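Outer membrane protein SusF (Bacteroides thetaiotaomicron, PDB 4FE9) binds starch at the cell surface through its carbohydrate-binding modules before the starch is taken into the periplasm for degradation. Local coordinates at residues T71-P79 with Q94-Y103. Residues are numbered along the deposited sequence; the frame is centred on the assembly and turned at random.
Sequences TLNENHTIP and QLDSVTQEAY
In the N-terminal Ig-like domain of SusF, helix 92-102, which follows strand 87-91, lies against the turn after strand 64-72, a worked example of a helix packing on the loop end of an Ig-like fold: Leu72 and His76 meet Val98, and His76 also meets Ala102. The turn is held as a loop of its own: Leu72 N bonds to His76 O at 2.7 Å, and His76 N returns to Leu72 O. The imidazole leans back over this turn, and its ND1 makes a weak hydrogen bond to the same Leu72 O, which lies in the ring plane at the edge. With that edge lightly held, one face of the ring meets Ala102, whose CB makes a CH-pi contact 4.0 Å from the ring centroid of His76, while His76 CB lies 3.9 Å from Val98 CG1. A leucine in place of His76, with neither ring nor N-H, would probably leave the Ala102 methyl without a flat face to lie against and the turn without that weak bond. Deeper in, Leu72 CD1 touches Val98 CG1 at 3.7 Å and also reaches Leu95 CD1, the leucine crossing both side chains at about a right angle. Ile78 carries CG1 anti to its backbone N (chi1 -179°), which sends CD1 to the helix backbone, 3.6 Å from Leu95 N. Polar contacts lie at the two ends. A water accepts from Asn73 ND2 and gives a weak bond to Ala102 O, while Gln94 OE1 lies 3.5 Å from Pro79 CG. The Asn73 amide stands nearly perpendicular to the Tyr103 ring, the planes 82° apart. Strand 111-122 ties this end together, Lys114 N bonding Asn73 OD1 and Glu112 O accepting from Tyr103 OH, while Leu72 rests on Ile115 and Leu95 on Leu140 of strand 128-141.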
ATOM      1  N   THR A  71     -22.823 -16.029 -11.380  1.00 13.76           N
ATOM      2  CA  THR A  71     -21.740 -15.223 -10.884  1.00 15.06           C
ATOM      3  C   THR A  71     -20.572 -15.191 -11.870  1.00 14.15           C
ATOM      4  O   THR A  71     -20.472 -16.043 -12.723  1.00 15.14           O
ATOM      5  CB  THR A  71     -21.276 -15.679  -9.482  1.00 13.93           C
ATOM      6  OG1 THR A  71     -20.564 -16.904  -9.587  1.00 20.40           O
ATOM      7  CG2 THR A  71     -22.430 -15.884  -8.583  1.00 17.80           C
ATOM      8  N   LEU A  72     -19.787 -14.118 -11.836  1.00 14.08           N
ATOM      9  CA  LEU A  72     -18.575 -14.026 -12.662  1.00 14.49           C
ATOM     10  C   LEU A  72     -17.355 -13.910 -11.751  1.00 15.47           C
ATOM     11  O   LEU A  72     -17.425 -13.256 -10.702  1.00 12.27           O
ATOM     12  CB  LEU A  72     -18.657 -12.816 -13.612  1.00 14.33           C
ATOM     13  CG  LEU A  72     -19.902 -12.785 -14.500  1.00 17.41           C
ATOM     14  CD1 LEU A  72     -20.198 -11.384 -14.990  1.00 19.26           C
ATOM     15  CD2 LEU A  72     -19.756 -13.766 -15.677  1.00 20.91           C
ATOM     16  N   ASN A  73     -16.339 -14.727 -12.030  1.00 14.45           N
ATOM     17  CA  ASN A  73     -15.183 -14.828 -11.153  1.00 17.88           C
ATOM     18  C   ASN A  73     -15.572 -14.882  -9.663  1.00 19.26           C
ATOM     19  O   ASN A  73     -15.048 -14.137  -8.843  1.00 19.09           O
ATOM     20  CB  ASN A  73     -14.202 -13.679 -11.424  1.00 16.05           C
ATOM     21  CG  ASN A  73     -13.599 -13.742 -12.832  1.00 19.41           C
ATOM     22  OD1 ASN A  73     -13.929 -14.632 -13.626  1.00 13.67           O
ATOM     23  ND2 ASN A  73     -12.759 -12.771 -13.159  1.00 18.41           N
ATOM     24  N   GLU A  74     -16.557 -15.709  -9.354  1.00 21.92           N
ATOM     25  CA  GLU A  74     -16.854 -16.092  -7.962  1.00 25.66           C
ATOM     26  C   GLU A  74     -17.696 -15.100  -7.145  1.00 25.06           C
ATOM     27  O   GLU A  74     -18.481 -15.515  -6.308  1.00 27.41           O
ATOM     28  CB  GLU A  74     -15.578 -16.461  -7.196  1.00 25.84           C
ATOM     29  CG  GLU A  74     -15.683 -17.803  -6.461  1.00 34.04           C
ATOM     30  CD  GLU A  74     -14.912 -18.929  -7.162  1.00 54.67           C
ATOM     31  OE1 GLU A  74     -13.800 -18.649  -7.683  1.00 58.92           O
ATOM     32  OE2 GLU A  74     -15.401 -20.098  -7.157  1.00 58.42           O
ATOM     33  N   ASN A  75     -17.450 -13.815  -7.263  1.00 24.40           N
ATOM     34  CA  ASN A  75     -18.218 -12.908  -6.423  1.00 24.26           C
ATOM     35  C   ASN A  75     -18.815 -11.710  -7.063  1.00 23.19           C
ATOM     36  O   ASN A  75     -19.145 -10.766  -6.376  1.00 23.39           O
ATOM     37  CB  ASN A  75     -17.442 -12.498  -5.166  1.00 25.67           C
ATOM     38  CG  ASN A  75     -15.959 -12.388  -5.404  1.00 28.93           C
ATOM     39  OD1 ASN A  75     -15.487 -11.437  -6.018  1.00 35.52           O
ATOM     40  ND2 ASN A  75     -15.220 -13.406  -4.983  1.00 39.51           N
ATOM     41  N   HIS A  76     -19.030 -11.751  -8.370  1.00 20.08           N
ATOM     42  CA  HIS A  76     -19.655 -10.628  -9.040  1.00 18.44           C
ATOM     43  C   HIS A  76     -20.927 -11.085  -9.688  1.00 18.03           C
ATOM     44  O   HIS A  76     -20.936 -12.069 -10.407  1.00 18.52           O
ATOM     45  CB  HIS A  76     -18.707 -10.033 -10.100  1.00 17.79           C
ATOM     46  CG  HIS A  76     -17.393  -9.563  -9.543  1.00 19.62           C
ATOM     47  ND1 HIS A  76     -16.297 -10.399  -9.397  1.00 17.53           N
ATOM     48  CD2 HIS A  76     -17.006  -8.351  -9.065  1.00 20.38           C
ATOM     49  CE1 HIS A  76     -15.280  -9.706  -8.905  1.00 15.72           C
ATOM     50  NE2 HIS A  76     -15.693  -8.474  -8.660  1.00 23.42           N
ATOM     51  N   THR A  77     -21.990 -10.329  -9.507  1.00 16.66           N
ATOM     52  CA  THR A  77     -23.229 -10.622 -10.191  1.00 17.21           C
ATOM     53  C   THR A  77     -23.456  -9.596 -11.287  1.00 15.35           C
ATOM     54  O   THR A  77     -22.764  -8.576 -11.351  1.00 15.39           O
ATOM     55  CB  THR A  77     -24.427 -10.589  -9.229  1.00 16.03           C
ATOM     56  OG1 THR A  77     -24.421  -9.343  -8.539  1.00 20.12           O
ATOM     57  CG2 THR A  77     -24.334 -11.747  -8.193  1.00 19.42           C
ATOM     58  N   ILE A  78     -24.435  -9.874 -12.124  1.00 13.14           N
ATOM     59  CA  ILE A  78     -24.736  -9.098 -13.302  1.00 12.32           C
ATOM     60  C   ILE A  78     -26.199  -9.429 -13.633  1.00 13.24           C
ATOM     61  O   ILE A  78     -26.606 -10.585 -13.524  1.00 13.95           O
ATOM     62  CB  ILE A  78     -23.867  -9.573 -14.514  1.00 12.37           C
ATOM     63  CG1 ILE A  78     -24.163  -8.733 -15.747  1.00 13.43           C
ATOM     64  CG2 ILE A  78     -24.145 -11.081 -14.845  1.00  8.76           C
ATOM     65  CD1 ILE A  78     -22.996  -8.727 -16.774  1.00 10.73           C
ATOM     66  N   PRO A  79     -26.996  -8.412 -14.007  1.00 13.59           N
ATOM     67  CA  PRO A  79     -28.302  -8.661 -14.600  1.00 13.20           C
ATOM     68  C   PRO A  79     -28.191  -9.632 -15.807  1.00 13.02           C
ATOM     69  O   PRO A  79     -27.310  -9.483 -16.630  1.00 12.67           O
ATOM     70  CB  PRO A  79     -28.742  -7.266 -15.083  1.00 12.14           C
ATOM     71  CG  PRO A  79     -27.970  -6.305 -14.219  1.00 15.36           C
ATOM     72  CD  PRO A  79     -26.660  -6.975 -13.945  1.00 12.94           C
ATOM     73  N   GLN A  94     -22.744  -3.922 -19.477  1.00 12.68           N
ATOM     74  CA  GLN A  94     -22.629  -4.276 -18.057  1.00 13.08           C
ATOM     75  C   GLN A  94     -21.632  -5.394 -17.855  1.00 12.12           C
ATOM     76  O   GLN A  94     -20.989  -5.459 -16.827  1.00 12.23           O
ATOM     77  CB  GLN A  94     -23.966  -4.678 -17.475  1.00 13.03           C
ATOM     78  CG  GLN A  94     -24.989  -3.626 -17.655  1.00 17.95           C
ATOM     79  CD  GLN A  94     -26.299  -3.971 -16.997  1.00 28.18           C
ATOM     80  OE1 GLN A  94     -26.880  -5.021 -17.255  1.00 20.91           O
ATOM     81  NE2 GLN A  94     -26.804  -3.056 -16.182  1.00 33.44           N
ATOM     82  N   LEU A  95     -21.479  -6.258 -18.863  1.00 10.53           N
ATOM     83  CA  LEU A  95     -20.440  -7.286 -18.817  1.00 10.75           C
ATOM     84  C   LEU A  95     -19.046  -6.621 -18.826  1.00  9.36           C
ATOM     85  O   LEU A  95     -18.177  -6.963 -18.043  1.00 11.09           O
ATOM     86  CB  LEU A  95     -20.572  -8.225 -20.014  1.00  9.31           C
ATOM     87  CG  LEU A  95     -19.555  -9.383 -20.070  1.00 11.58           C
ATOM     88  CD1 LEU A  95     -19.635 -10.272 -18.822  1.00 14.08           C
ATOM     89  CD2 LEU A  95     -19.821 -10.227 -21.329  1.00 12.30           C
ATOM     90  N   ASP A  96     -18.892  -5.649 -19.697  1.00 10.11           N
ATOM     91  CA  ASP A  96     -17.669  -4.838 -19.779  1.00 10.85           C
ATOM     92  C   ASP A  96     -17.393  -4.123 -18.453  1.00  9.76           C
ATOM     93  O   ASP A  96     -16.353  -4.303 -17.868  1.00 10.14           O
ATOM     94  CB  ASP A  96     -17.816  -3.850 -20.962  1.00 10.23           C
ATOM     95  CG  ASP A  96     -16.566  -2.973 -21.184  1.00 13.01           C
ATOM     96  OD1 ASP A  96     -15.427  -3.436 -20.944  1.00 12.87           O
ATOM     97  OD2 ASP A  96     -16.743  -1.796 -21.558  1.00 19.25           O
ATOM     98  N   SER A  97     -18.423  -3.490 -17.887  1.00 11.87           N
ATOM     99  CA  SER A  97     -18.329  -2.874 -16.550  0.50 11.87           C
ATOM    100  C   SER A  97     -17.919  -3.868 -15.476  1.00 11.84           C
ATOM    101  O   SER A  97     -17.100  -3.575 -14.605  1.00 11.58           O
ATOM    102  CB  SER A  97     -19.674  -2.220 -16.166  0.50 12.40           C
ATOM    103  OG  SER A  97     -19.864  -1.027 -16.892  0.50 11.56           O
ATOM    104  N   VAL A  98     -18.552  -5.020 -15.471  1.00 11.50           N
ATOM    105  CA  VAL A  98     -18.271  -5.965 -14.425  1.00 11.55           C
ATOM    106  C   VAL A  98     -16.840  -6.527 -14.574  1.00 10.77           C
ATOM    107  O   VAL A  98     -16.159  -6.801 -13.580  1.00 11.42           O
ATOM    108  CB  VAL A  98     -19.357  -7.095 -14.394  1.00 11.46           C
ATOM    109  CG1 VAL A  98     -18.895  -8.237 -13.564  1.00 13.93           C
ATOM    110  CG2 VAL A  98     -20.674  -6.528 -13.824  1.00 15.47           C
ATOM    111  N   THR A  99     -16.382  -6.677 -15.824  1.00 11.15           N
ATOM    112  CA  THR A  99     -15.044  -7.196 -16.090  1.00  9.69           C
ATOM    113  C   THR A  99     -13.988  -6.207 -15.532  1.00 10.62           C
ATOM    114  O   THR A  99     -13.002  -6.616 -14.884  1.00  8.20           O
ATOM    115  CB  THR A  99     -14.799  -7.399 -17.652  1.00 12.03           C
ATOM    116  OG1 THR A  99     -15.675  -8.421 -18.153  1.00 14.06           O
ATOM    117  CG2 THR A  99     -13.339  -7.846 -17.911  1.00  8.99           C
ATOM    118  N   GLN A 100     -14.256  -4.912 -15.697  1.00  9.95           N
ATOM    119  CA  GLN A 100     -13.267  -3.894 -15.329  1.00 11.30           C
ATOM    120  C   GLN A 100     -13.214  -3.737 -13.804  1.00 11.22           C
ATOM    121  O   GLN A 100     -12.165  -3.756 -13.237  1.00 10.94           O
ATOM    122  CB  GLN A 100     -13.578  -2.567 -16.050  1.00  9.24           C
ATOM    123  CG  GLN A 100     -13.452  -2.659 -17.605  1.00 11.05           C
ATOM    124  CD  GLN A 100     -13.651  -1.309 -18.301  1.00 14.33           C
ATOM    125  OE1 GLN A 100     -13.228  -0.298 -17.801  1.00 18.14           O
ATOM    126  NE2 GLN A 100     -14.222  -1.330 -19.503  1.00 13.21           N
ATOM    127  N   GLU A 101     -14.359  -3.859 -13.157  1.00 13.24           N
ATOM    128  CA  GLU A 101     -14.405  -3.974 -11.687  1.00 16.30           C
ATOM    129  C   GLU A 101     -13.687  -5.190 -11.126  1.00 16.28           C
ATOM    130  O   GLU A 101     -12.810  -5.053 -10.279  1.00 17.21           O
ATOM    131  CB  GLU A 101     -15.840  -3.943 -11.184  1.00 16.87           C
ATOM    132  CG  GLU A 101     -16.501  -2.632 -11.447  1.00 22.27           C
ATOM    133  CD  GLU A 101     -16.067  -1.546 -10.444  1.00 50.39           C
ATOM    134  OE1 GLU A 101     -15.281  -1.860  -9.494  1.00 46.64           O
ATOM    135  OE2 GLU A 101     -16.526  -0.383 -10.601  1.00 57.47           O
ATOM    136  N   ALA A 102     -13.989  -6.368 -11.659  1.00 15.45           N
ATOM    137  CA  ALA A 102     -13.309  -7.579 -11.226  1.00 15.63           C
ATOM    138  C   ALA A 102     -11.808  -7.415 -11.222  1.00 16.53           C
ATOM    139  O   ALA A 102     -11.137  -7.966 -10.354  1.00 15.36           O
ATOM    140  CB  ALA A 102     -13.697  -8.753 -12.092  1.00 15.46           C
ATOM    141  N   TYR A 103     -11.262  -6.804 -12.287  1.00 15.64           N
ATOM    142  CA  TYR A 103      -9.815  -6.713 -12.428  1.00 15.90           C
ATOM    143  C   TYR A 103      -9.253  -5.377 -11.934  1.00 15.86           C
ATOM    144  O   TYR A 103      -8.076  -5.103 -12.104  1.00 15.99           O
ATOM    145  CB  TYR A 103      -9.380  -6.986 -13.882  1.00 16.97           C
ATOM    146  CG  TYR A 103      -9.463  -8.460 -14.277  1.00 13.94           C
ATOM    147  CD1 TYR A 103      -8.404  -9.321 -14.022  1.00 17.71           C
ATOM    148  CD2 TYR A 103     -10.652  -9.000 -14.789  1.00 11.12           C
ATOM    149  CE1 TYR A 103      -8.493 -10.695 -14.305  1.00 15.85           C
ATOM    150  CE2 TYR A 103     -10.744 -10.372 -15.120  1.00  9.85           C
ATOM    151  CZ  TYR A 103      -9.651 -11.210 -14.844  1.00 11.48           C
ATOM    152  OH  TYR A 103      -9.702 -12.548 -15.152  1.00 10.98           O
TER
HETATM  153  O   HOH W   1     -11.490 -11.327 -10.954  1.00 18.12           O
HETATM  154  O   HOH W   2     -26.850  -7.543 -18.156  1.00 15.01           O